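Thymidylate synthase thyX (Helicobacter pylori, PDB 3N3Y) probably catalyses the FAD-dependent reductive methylation of dUMP to dTMP, with methylenetetrahydrofolate as methyl donor and NADPH as reductant, working as a homotetramer. Local coordinates at residues H15-D20 / E61-N66. Sequence-based numbering, arbitrary orientation.
Sequences HYTPLD and EHLYYN. With UMP (2'-deoxyuridine 5'-monophosphate), chain E.
His15 and Asn66 pair where strand 10-16, outermost in the sheet of this chain, runs antiparallel to strand 64-73 in the ThyX fold. Asn66 N donates to His15 O at 2.9 Å; the return bond from His15 N is weak. The two side chains run alongside each other, with the imidazole and amide planes 46° apart. Asn66 OD1 lies 3.4 Å from His15 CB and near the plane of the imidazole. Asn66 ND2 is hydrogen-bonded to Ser169 OG, and His15 NE2 to His15 NE2 of a second subunit. On the other face of the sheet, Tyr16 CB rests obliquely against Tyr65 CD1. Further along, Thr17 OG1 accepts a hydrogen bond from Tyr64 N at 3.2 Å. With OG1 near its own backbone N (chi1 -64°), Thr17 turns CG2 toward His62 O and Leu63 CD2. Leu63 CD1 meets Leu19 CD2.

The outer edge of strand 10-16 binds dUMP. The uracil pairs with the Tyr16 backbone: Tyr16 N donates to O2, and N3 donates to Tyr16 O at 2.9 Å. A chi1 of 59° folds the phenol of Tyr16 under the base. Uracil N3 lies over the ring centre, 3.6 Å above its plane.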
loop_
_atom_site.group_PDB
_atom_site.type_symbol
_atom_site.label_atom_id
_atom_site.label_comp_id
_atom_site.label_asym_id
_atom_site.label_seq_id
_atom_site.Cartn_x
_atom_site.Cartn_y
_atom_site.Cartn_z
ATOM N N HIS A 15 -7.115 -21.558 -0.472
ATOM C CA HIS A 15 -6.439 -21.555 -1.754
ATOM C C HIS A 15 -5.072 -20.951 -1.623
ATOM O O HIS A 15 -4.858 -20.046 -0.824
ATOM C CB HIS A 15 -7.241 -20.802 -2.817
ATOM C CG HIS A 15 -6.748 -21.054 -4.204
ATOM N ND1 HIS A 15 -7.126 -22.161 -4.931
ATOM C CD2 HIS A 15 -5.861 -20.377 -4.975
ATOM C CE1 HIS A 15 -6.517 -22.141 -6.104
ATOM N NE2 HIS A 15 -5.741 -21.073 -6.153
ATOM N N TYR A 16 -4.134 -21.474 -2.400
ATOM C CA TYR A 16 -2.785 -20.929 -2.414
ATOM C C TYR A 16 -2.197 -20.978 -3.810
ATOM O O TYR A 16 -2.712 -21.655 -4.701
ATOM C CB TYR A 16 -1.881 -21.665 -1.431
ATOM C CG TYR A 16 -1.755 -23.145 -1.713
ATOM C CD1 TYR A 16 -0.762 -23.635 -2.552
ATOM C CD2 TYR A 16 -2.639 -24.057 -1.139
ATOM C CE1 TYR A 16 -0.648 -25.002 -2.807
ATOM C CE2 TYR A 16 -2.536 -25.417 -1.383
ATOM C CZ TYR A 16 -1.541 -25.888 -2.214
ATOM O OH TYR A 16 -1.451 -27.243 -2.452
ATOM N N THR A 17 -1.109 -20.242 -3.979
ATOM C CA THR A 17 -0.439 -20.107 -5.254
ATOM C C THR A 17 0.643 -21.171 -5.360
ATOM O O THR A 17 1.509 -21.269 -4.485
ATOM C CB THR A 17 0.213 -18.710 -5.393
ATOM O OG1 THR A 17 -0.800 -17.697 -5.396
ATOM C CG2 THR A 17 0.984 -18.615 -6.691
ATOM N N PRO A 18 0.597 -21.973 -6.434
ATOM C CA PRO A 18 1.635 -22.983 -6.667
ATOM C C PRO A 18 2.997 -22.329 -6.536
ATOM O O PRO A 18 3.155 -21.208 -7.014
ATOM C CB PRO A 18 1.390 -23.411 -8.119
ATOM C CG PRO A 18 -0.044 -23.146 -8.363
ATOM C CD PRO A 18 -0.420 -21.949 -7.504
ATOM N N LEU A 19 3.945 -22.995 -5.883
ATOM C CA LEU A 19 5.305 -22.470 -5.713
ATOM C C LEU A 19 6.025 -22.087 -7.016
ATOM O O LEU A 19 6.852 -21.181 -7.033
ATOM C CB LEU A 19 6.184 -23.487 -4.977
ATOM C CG LEU A 19 6.281 -23.463 -3.456
ATOM C CD1 LEU A 19 7.272 -24.524 -3.005
ATOM C CD2 LEU A 19 6.709 -22.096 -2.962
ATOM N N ASP A 20 5.757 -22.809 -8.094
ATOM C CA ASP A 20 6.472 -22.561 -9.342
ATOM C C ASP A 20 6.238 -21.128 -9.818
ATOM O O ASP A 20 7.098 -20.547 -10.472
ATOM C CB ASP A 20 6.047 -23.552 -10.424
ATOM C CG ASP A 20 4.555 -23.482 -10.717
ATOM O OD1 ASP A 20 4.166 -22.798 -11.700
ATOM O OD2 ASP A 20 3.771 -24.102 -9.948
ATOM N N GLU A 61 6.047 -11.871 -3.127
ATOM C CA GLU A 61 4.721 -11.290 -3.224
ATOM C C GLU A 61 3.854 -11.997 -4.252
ATOM O O GLU A 61 2.642 -11.811 -4.268
ATOM C CB GLU A 61 4.815 -9.814 -3.586
ATOM C CG GLU A 61 5.484 -8.947 -2.540
ATOM C CD GLU A 61 5.712 -7.540 -3.056
ATOM O OE1 GLU A 61 5.251 -7.238 -4.184
ATOM O OE2 GLU A 61 6.358 -6.744 -2.347
ATOM N N HIS A 62 4.466 -12.801 -5.113
ATOM C CA HIS A 62 3.684 -13.515 -6.122
ATOM C C HIS A 62 2.911 -14.682 -5.532
ATOM O O HIS A 62 1.960 -15.159 -6.144
ATOM C CB HIS A 62 4.563 -14.003 -7.279
ATOM C CG HIS A 62 5.262 -12.899 -8.005
ATOM N ND1 HIS A 62 4.646 -12.151 -8.981
ATOM C CD2 HIS A 62 6.516 -12.400 -7.880
ATOM C CE1 HIS A 62 5.494 -11.244 -9.437
ATOM N NE2 HIS A 62 6.635 -11.376 -8.786
ATOM N N LEU A 63 3.335 -15.142 -4.355
ATOM C CA LEU A 63 2.602 -16.177 -3.611
ATOM C C LEU A 63 1.514 -15.559 -2.739
ATOM O O LEU A 63 1.802 -14.738 -1.872
ATOM C CB LEU A 63 3.565 -17.005 -2.751
ATOM C CG LEU A 63 4.756 -17.589 -3.524
ATOM C CD1 LEU A 63 5.722 -18.316 -2.605
ATOM C CD2 LEU A 63 4.262 -18.517 -4.628
ATOM N N TYR A 64 0.274 -15.972 -2.979
ATOM C CA TYR A 64 -0.897 -15.439 -2.302
ATOM C C TYR A 64 -1.673 -16.538 -1.573
ATOM O O TYR A 64 -1.868 -17.622 -2.106
ATOM C CB TYR A 64 -1.829 -14.845 -3.341
ATOM C CG TYR A 64 -2.739 -13.756 -2.835
ATOM C CD1 TYR A 64 -2.225 -12.670 -2.135
ATOM C CD2 TYR A 64 -4.114 -13.795 -3.089
ATOM C CE1 TYR A 64 -3.050 -11.658 -1.684
ATOM C CE2 TYR A 64 -4.958 -12.782 -2.642
ATOM C CZ TYR A 64 -4.414 -11.709 -1.944
ATOM O OH TYR A 64 -5.224 -10.683 -1.504
ATOM N N TYR A 65 -2.152 -16.244 -0.373
ATOM C CA TYR A 65 -2.898 -17.240 0.410
ATOM C C TYR A 65 -4.269 -16.740 0.835
ATOM O O TYR A 65 -4.380 -15.671 1.424
ATOM C CB TYR A 65 -2.111 -17.605 1.650
ATOM C CG TYR A 65 -0.734 -18.103 1.332
ATOM C CD1 TYR A 65 -0.517 -19.439 0.976
ATOM C CD2 TYR A 65 0.350 -17.248 1.373
ATOM C CE1 TYR A 65 0.753 -19.904 0.693
ATOM C CE2 TYR A 65 1.625 -17.699 1.083
ATOM C CZ TYR A 65 1.819 -19.023 0.735
ATOM O OH TYR A 65 3.087 -19.454 0.450
ATOM N N ASN A 66 -5.301 -17.514 0.522
ATOM C CA ASN A 66 -6.655 -17.250 0.995
ATOM C C ASN A 66 -7.033 -18.113 2.200
ATOM O O ASN A 66 -7.213 -19.322 2.075
ATOM C CB ASN A 66 -7.661 -17.496 -0.122
ATOM C CG ASN A 66 -7.243 -16.862 -1.428
ATOM O OD1 ASN A 66 -6.658 -17.520 -2.289
ATOM N ND2 ASN A 66 -7.532 -15.570 -1.582
HETATM N N1 UMP E . -4.882 -26.161 -4.059
HETATM C C2 UMP E . -4.565 -24.824 -4.227
HETATM N N3 UMP E . -3.546 -24.457 -5.081
HETATM C C4 UMP E . -2.847 -25.429 -5.753
HETATM C C5 UMP E . -3.161 -26.772 -5.588
HETATM C C6 UMP E . -4.193 -27.133 -4.730
HETATM O O2 UMP E . -5.201 -23.962 -3.619
HETATM O O4 UMP E . -1.941 -25.089 -6.497
HETATM C "C1'" UMP E . -5.979 -26.494 -3.136
HETATM C "C2'" UMP E . -7.193 -27.020 -3.873
HETATM C "C3'" UMP E . -7.824 -27.903 -2.813
HETATM C "C4'" UMP E . -6.707 -28.262 -1.834
HETATM O "O3'" UMP E . -8.825 -27.171 -2.154
HETATM O "O4'" UMP E . -5.595 -27.451 -2.169
HETATM C "C5'" UMP E . -6.317 -29.729 -1.965
HETATM O "O5'" UMP E . -5.907 -29.981 -3.293
HETATM P P UMP E . -5.148 -31.347 -3.703
HETATM O OP1 UMP E . -4.528 -31.150 -5.068
HETATM O OP2 UMP E . -6.192 -32.438 -3.773
HETATM O OP3 UMP E . -4.099 -31.654 -2.699
#